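Long-range contact in hydroxyglutarate synthase (Pseudomonas putida, PDB 6W1G), which catalyses the iron(II)-dependent decarboxylation and hydroxylation of 2-oxoadipate to (R)-2-hydroxyglutarate, a step in D-lysine catabolism: residues R352-K366 and L380-L394. Sequence-based numbering, arbitrary orientation.
Sequences REQGLAYFRYFATEK and LQGLIDAGHVHFEAL
Arg352 lays its CD over the centre of the Phe391 ring, 3.8 Å from the centroid, in a CH-pi contact. CG stands anti to the backbone N (chi1 179°) and the chain runs extended, which carries the guanidinium on to helix 380-385. There Arg352 NH1 donates to Gln381 OE1 at 2.7 Å, and Ile384 CD1 sits over one guanidinium face, 3.6 Å from Arg352 CZ. Tyr361 OH takes the NE hydrogen in the guanidinium plane. Replacing Arg352 by an alanine is likely to leave Gln381 OE1 and Tyr361 OH without this donor and to uncover one face of Phe391. The edge of Phe391 also meets the face of Phe359 in an offset edge-to-face pair, planes at 81°. Behind these side chains, strands 359-363 and 389-393 form a two-stranded antiparallel sheet, with Arg360-Glu392 and Phe362-His390 as hydrogen-bonded pairs. Beyond strand 359-363, Thr364 OG1 donates to Gly387 O at 2.7 Å, in the carbonyl plane, and Lys366 NZ reaches Ala386 O. Helix 440-458 packs on Tyr361 and Val389, while Trp58 stacks on His390. The contact lies away from the metal centre. Two in-plane bonds and an apolar cover fix the Arg352 guanidinium. Both acceptors are neutral oxygens, so dipoles rather than a carboxylate probably meet its charge here.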
# COMPACT_ATOMS: atom_id res chain seq x y z
N ARG A 352 -18.21 -10.26 -11.02
CA ARG A 352 -19.33 -9.51 -10.50
C ARG A 352 -20.47 -10.42 -10.07
O ARG A 352 -20.97 -10.31 -8.94
CB ARG A 352 -19.76 -8.50 -11.54
CG ARG A 352 -20.93 -7.68 -11.09
CD ARG A 352 -21.38 -6.64 -12.17
NE ARG A 352 -22.76 -6.28 -11.80
CZ ARG A 352 -23.89 -6.77 -12.28
NH1 ARG A 352 -23.99 -7.65 -13.28
NH2 ARG A 352 -25.03 -6.29 -11.78
N GLU A 353 -20.95 -11.28 -10.96
CA GLU A 353 -22.13 -12.08 -10.65
C GLU A 353 -21.90 -13.03 -9.49
O GLU A 353 -22.82 -13.26 -8.69
CB GLU A 353 -22.58 -12.84 -11.90
CG GLU A 353 -23.93 -13.43 -11.80
CD GLU A 353 -24.36 -14.00 -13.12
OE1 GLU A 353 -24.91 -13.25 -13.95
OE2 GLU A 353 -24.12 -15.21 -13.34
N GLN A 354 -20.69 -13.59 -9.38
CA GLN A 354 -20.35 -14.48 -8.28
C GLN A 354 -19.95 -13.73 -7.02
O GLN A 354 -19.63 -14.38 -6.01
CB GLN A 354 -19.25 -15.43 -8.73
CG GLN A 354 -19.68 -16.39 -9.78
CD GLN A 354 -18.55 -17.36 -10.16
OE1 GLN A 354 -17.84 -17.87 -9.30
NE2 GLN A 354 -18.39 -17.59 -11.42
N GLY A 355 -19.94 -12.41 -7.03
CA GLY A 355 -19.67 -11.65 -5.82
C GLY A 355 -18.26 -11.83 -5.31
O GLY A 355 -18.05 -11.89 -4.09
N LEU A 356 -17.29 -11.92 -6.23
CA LEU A 356 -15.91 -12.15 -5.83
C LEU A 356 -15.10 -10.89 -5.63
O LEU A 356 -14.08 -10.89 -4.92
CB LEU A 356 -15.20 -13.03 -6.87
CG LEU A 356 -15.85 -14.41 -7.01
CD1 LEU A 356 -15.25 -15.12 -8.16
CD2 LEU A 356 -15.71 -15.22 -5.76
N ALA A 357 -15.49 -9.80 -6.26
CA ALA A 357 -14.76 -8.55 -6.24
C ALA A 357 -15.74 -7.40 -6.06
O ALA A 357 -16.93 -7.55 -6.33
CB ALA A 357 -13.96 -8.32 -7.50
N TYR A 358 -15.23 -6.26 -5.61
CA TYR A 358 -16.01 -5.03 -5.53
C TYR A 358 -15.88 -4.26 -6.84
O TYR A 358 -14.84 -4.31 -7.50
CB TYR A 358 -15.51 -4.15 -4.37
CG TYR A 358 -15.78 -4.76 -3.03
CD1 TYR A 358 -17.05 -4.74 -2.48
CD2 TYR A 358 -14.75 -5.34 -2.30
CE1 TYR A 358 -17.28 -5.30 -1.24
CE2 TYR A 358 -14.95 -5.88 -1.06
CZ TYR A 358 -16.25 -5.88 -0.53
OH TYR A 358 -16.49 -6.46 0.69
N PHE A 359 -16.94 -3.53 -7.17
CA PHE A 359 -17.07 -2.80 -8.43
C PHE A 359 -17.51 -1.38 -8.19
O PHE A 359 -18.15 -1.06 -7.21
CB PHE A 359 -18.06 -3.52 -9.36
CG PHE A 359 -17.51 -4.83 -9.87
CD1 PHE A 359 -17.59 -6.01 -9.14
CD2 PHE A 359 -16.78 -4.83 -11.07
CE1 PHE A 359 -16.95 -7.16 -9.61
CE2 PHE A 359 -16.18 -5.99 -11.53
CZ PHE A 359 -16.24 -7.13 -10.81
N ARG A 360 -17.21 -0.53 -9.16
CA ARG A 360 -17.90 0.76 -9.29
C ARG A 360 -18.66 0.78 -10.60
O ARG A 360 -18.23 0.25 -11.62
CB ARG A 360 -16.89 1.93 -9.24
CG ARG A 360 -16.21 2.04 -7.91
CD ARG A 360 -15.12 3.16 -7.94
NE ARG A 360 -15.73 4.47 -7.91
CZ ARG A 360 -15.22 5.54 -8.46
NH1 ARG A 360 -14.05 5.52 -9.05
NH2 ARG A 360 -15.91 6.68 -8.41
N TYR A 361 -19.81 1.42 -10.53
CA TYR A 361 -20.78 1.51 -11.59
C TYR A 361 -20.90 2.96 -12.03
O TYR A 361 -20.92 3.85 -11.19
CB TYR A 361 -22.14 1.01 -11.09
CG TYR A 361 -22.10 -0.46 -10.74
CD1 TYR A 361 -21.65 -0.90 -9.48
CD2 TYR A 361 -22.46 -1.42 -11.64
CE1 TYR A 361 -21.62 -2.22 -9.14
CE2 TYR A 361 -22.41 -2.76 -11.34
CZ TYR A 361 -21.97 -3.17 -10.09
OH TYR A 361 -21.94 -4.48 -9.82
N PHE A 362 -21.04 3.19 -13.34
CA PHE A 362 -21.06 4.52 -13.92
C PHE A 362 -22.16 4.65 -14.97
O PHE A 362 -22.34 3.77 -15.81
CB PHE A 362 -19.71 4.82 -14.59
CG PHE A 362 -18.55 4.66 -13.64
CD1 PHE A 362 -18.23 5.63 -12.72
CD2 PHE A 362 -17.81 3.48 -13.63
CE1 PHE A 362 -17.19 5.46 -11.83
CE2 PHE A 362 -16.77 3.32 -12.72
CZ PHE A 362 -16.46 4.30 -11.84
N ALA A 363 -22.83 5.80 -14.96
CA ALA A 363 -23.73 6.13 -16.05
C ALA A 363 -22.94 6.39 -17.33
O ALA A 363 -21.98 7.15 -17.32
CB ALA A 363 -24.50 7.39 -15.67
N THR A 364 -23.38 5.80 -18.42
CA THR A 364 -22.74 6.02 -19.70
C THR A 364 -23.37 7.20 -20.43
O THR A 364 -24.43 7.71 -20.08
CB THR A 364 -22.84 4.79 -20.59
OG1 THR A 364 -24.21 4.65 -20.94
CG2 THR A 364 -22.34 3.53 -19.90
N GLU A 365 -22.71 7.63 -21.49
CA GLU A 365 -23.28 8.67 -22.33
C GLU A 365 -24.64 8.24 -22.88
O GLU A 365 -25.59 9.04 -22.92
CB GLU A 365 -22.34 9.06 -23.45
CG GLU A 365 -21.12 9.80 -22.95
CD GLU A 365 -20.21 10.24 -24.07
OE1 GLU A 365 -20.59 10.07 -25.25
OE2 GLU A 365 -19.12 10.78 -23.78
N LYS A 366 -24.73 6.99 -23.33
CA LYS A 366 -26.01 6.46 -23.81
C LYS A 366 -27.06 6.50 -22.70
O LYS A 366 -28.21 6.88 -22.94
CB LYS A 366 -25.81 5.04 -24.32
CG LYS A 366 -27.07 4.38 -24.84
CD LYS A 366 -26.79 2.99 -25.38
CE LYS A 366 -28.04 2.32 -25.84
NZ LYS A 366 -27.73 1.00 -26.46
N LEU A 380 -30.52 -3.60 -12.77
CA LEU A 380 -29.13 -3.23 -12.99
C LEU A 380 -28.52 -4.01 -14.15
O LEU A 380 -27.87 -3.45 -15.04
CB LEU A 380 -28.33 -3.44 -11.71
CG LEU A 380 -26.83 -3.15 -11.79
CD1 LEU A 380 -26.56 -1.74 -12.27
CD2 LEU A 380 -26.22 -3.37 -10.40
N GLN A 381 -28.74 -5.33 -14.19
CA GLN A 381 -28.23 -6.11 -15.28
C GLN A 381 -28.81 -5.66 -16.61
O GLN A 381 -28.11 -5.62 -17.63
CB GLN A 381 -28.54 -7.59 -15.09
CG GLN A 381 -27.86 -8.44 -16.14
CD GLN A 381 -26.37 -8.42 -15.93
OE1 GLN A 381 -25.90 -8.74 -14.84
NE2 GLN A 381 -25.62 -8.05 -16.94
N GLY A 382 -30.08 -5.33 -16.64
CA GLY A 382 -30.68 -4.89 -17.88
C GLY A 382 -30.11 -3.57 -18.38
O GLY A 382 -29.93 -3.36 -19.59
N LEU A 383 -29.82 -2.66 -17.46
CA LEU A 383 -29.19 -1.40 -17.83
C LEU A 383 -27.76 -1.61 -18.32
O LEU A 383 -27.30 -0.94 -19.23
CB LEU A 383 -29.18 -0.45 -16.63
CG LEU A 383 -30.55 0.10 -16.27
CD1 LEU A 383 -30.51 0.73 -14.90
CD2 LEU A 383 -31.03 1.11 -17.30
N ILE A 384 -27.02 -2.53 -17.69
CA ILE A 384 -25.70 -2.88 -18.18
C ILE A 384 -25.81 -3.48 -19.58
O ILE A 384 -25.07 -3.07 -20.49
CB ILE A 384 -25.03 -3.86 -17.21
CG1 ILE A 384 -24.68 -3.17 -15.88
CG2 ILE A 384 -23.80 -4.50 -17.84
CD1 ILE A 384 -24.36 -4.13 -14.75
N ASP A 385 -26.72 -4.43 -19.77
CA ASP A 385 -26.84 -5.08 -21.06
C ASP A 385 -27.20 -4.11 -22.17
O ASP A 385 -26.76 -4.27 -23.32
CB ASP A 385 -27.88 -6.20 -20.99
CG ASP A 385 -27.48 -7.38 -20.12
OD1 ASP A 385 -26.31 -7.47 -19.72
OD2 ASP A 385 -28.36 -8.22 -19.84
N ALA A 386 -28.01 -3.11 -21.86
CA ALA A 386 -28.41 -2.11 -22.85
C ALA A 386 -27.39 -0.99 -23.02
O ALA A 386 -27.61 -0.07 -23.80
CB ALA A 386 -29.74 -1.49 -22.44
N GLY A 387 -26.28 -1.04 -22.26
CA GLY A 387 -25.25 -0.03 -22.43
C GLY A 387 -25.50 1.27 -21.70
O GLY A 387 -24.84 2.27 -22.03
N HIS A 388 -26.43 1.29 -20.74
CA HIS A 388 -26.69 2.52 -19.97
C HIS A 388 -25.80 2.67 -18.75
O HIS A 388 -25.68 3.79 -18.23
CB HIS A 388 -28.15 2.52 -19.51
CG HIS A 388 -29.11 2.67 -20.62
ND1 HIS A 388 -30.29 3.35 -20.47
CD2 HIS A 388 -29.09 2.23 -21.90
CE1 HIS A 388 -30.99 3.27 -21.58
NE2 HIS A 388 -30.30 2.59 -22.46
N VAL A 389 -25.26 1.57 -18.24
CA VAL A 389 -24.40 1.52 -17.06
C VAL A 389 -23.16 0.72 -17.45
O VAL A 389 -23.28 -0.33 -18.07
CB VAL A 389 -25.13 0.83 -15.90
CG1 VAL A 389 -24.19 0.59 -14.69
CG2 VAL A 389 -26.29 1.70 -15.46
N HIS A 390 -21.99 1.21 -17.05
CA HIS A 390 -20.74 0.50 -17.25
C HIS A 390 -20.11 0.24 -15.88
O HIS A 390 -20.22 1.07 -14.99
CB HIS A 390 -19.79 1.43 -18.05
CG HIS A 390 -18.49 0.81 -18.37
ND1 HIS A 390 -18.32 -0.01 -19.46
CD2 HIS A 390 -17.32 0.82 -17.71
CE1 HIS A 390 -17.06 -0.44 -19.48
NE2 HIS A 390 -16.44 0.02 -18.40
N PHE A 391 -19.48 -0.92 -15.71
CA PHE A 391 -18.81 -1.25 -14.47
C PHE A 391 -17.34 -1.57 -14.68
O PHE A 391 -16.93 -2.09 -15.72
CB PHE A 391 -19.54 -2.37 -13.71
CG PHE A 391 -19.55 -3.70 -14.39
CD1 PHE A 391 -18.57 -4.66 -14.17
CD2 PHE A 391 -20.56 -4.05 -15.23
CE1 PHE A 391 -18.65 -5.91 -14.80
CE2 PHE A 391 -20.60 -5.29 -15.87
CZ PHE A 391 -19.64 -6.20 -15.64
N GLU A 392 -16.56 -1.26 -13.66
CA GLU A 392 -15.16 -1.65 -13.59
C GLU A 392 -14.86 -2.09 -12.17
O GLU A 392 -15.51 -1.63 -11.23
CB GLU A 392 -14.19 -0.53 -13.96
CG GLU A 392 -14.24 -0.02 -15.42
CD GLU A 392 -13.77 -1.02 -16.47
OE1 GLU A 392 -13.15 -2.05 -16.14
OE2 GLU A 392 -14.00 -0.71 -17.67
N ALA A 393 -13.86 -2.95 -12.01
CA ALA A 393 -13.49 -3.32 -10.66
C ALA A 393 -12.98 -2.12 -9.87
O ALA A 393 -12.35 -1.20 -10.41
CB ALA A 393 -12.42 -4.40 -10.68
N LEU A 394 -13.25 -2.15 -8.57
CA LEU A 394 -12.73 -1.19 -7.62
C LEU A 394 -11.30 -1.54 -7.27
O LEU A 394 -11.06 -2.66 -6.81
CB LEU A 394 -13.60 -1.24 -6.37
CG LEU A 394 -13.19 -0.29 -5.25
CD1 LEU A 394 -13.25 1.14 -5.65
CD2 LEU A 394 -14.05 -0.58 -4.01
O HOH W 1 -26.45 -10.86 -13.33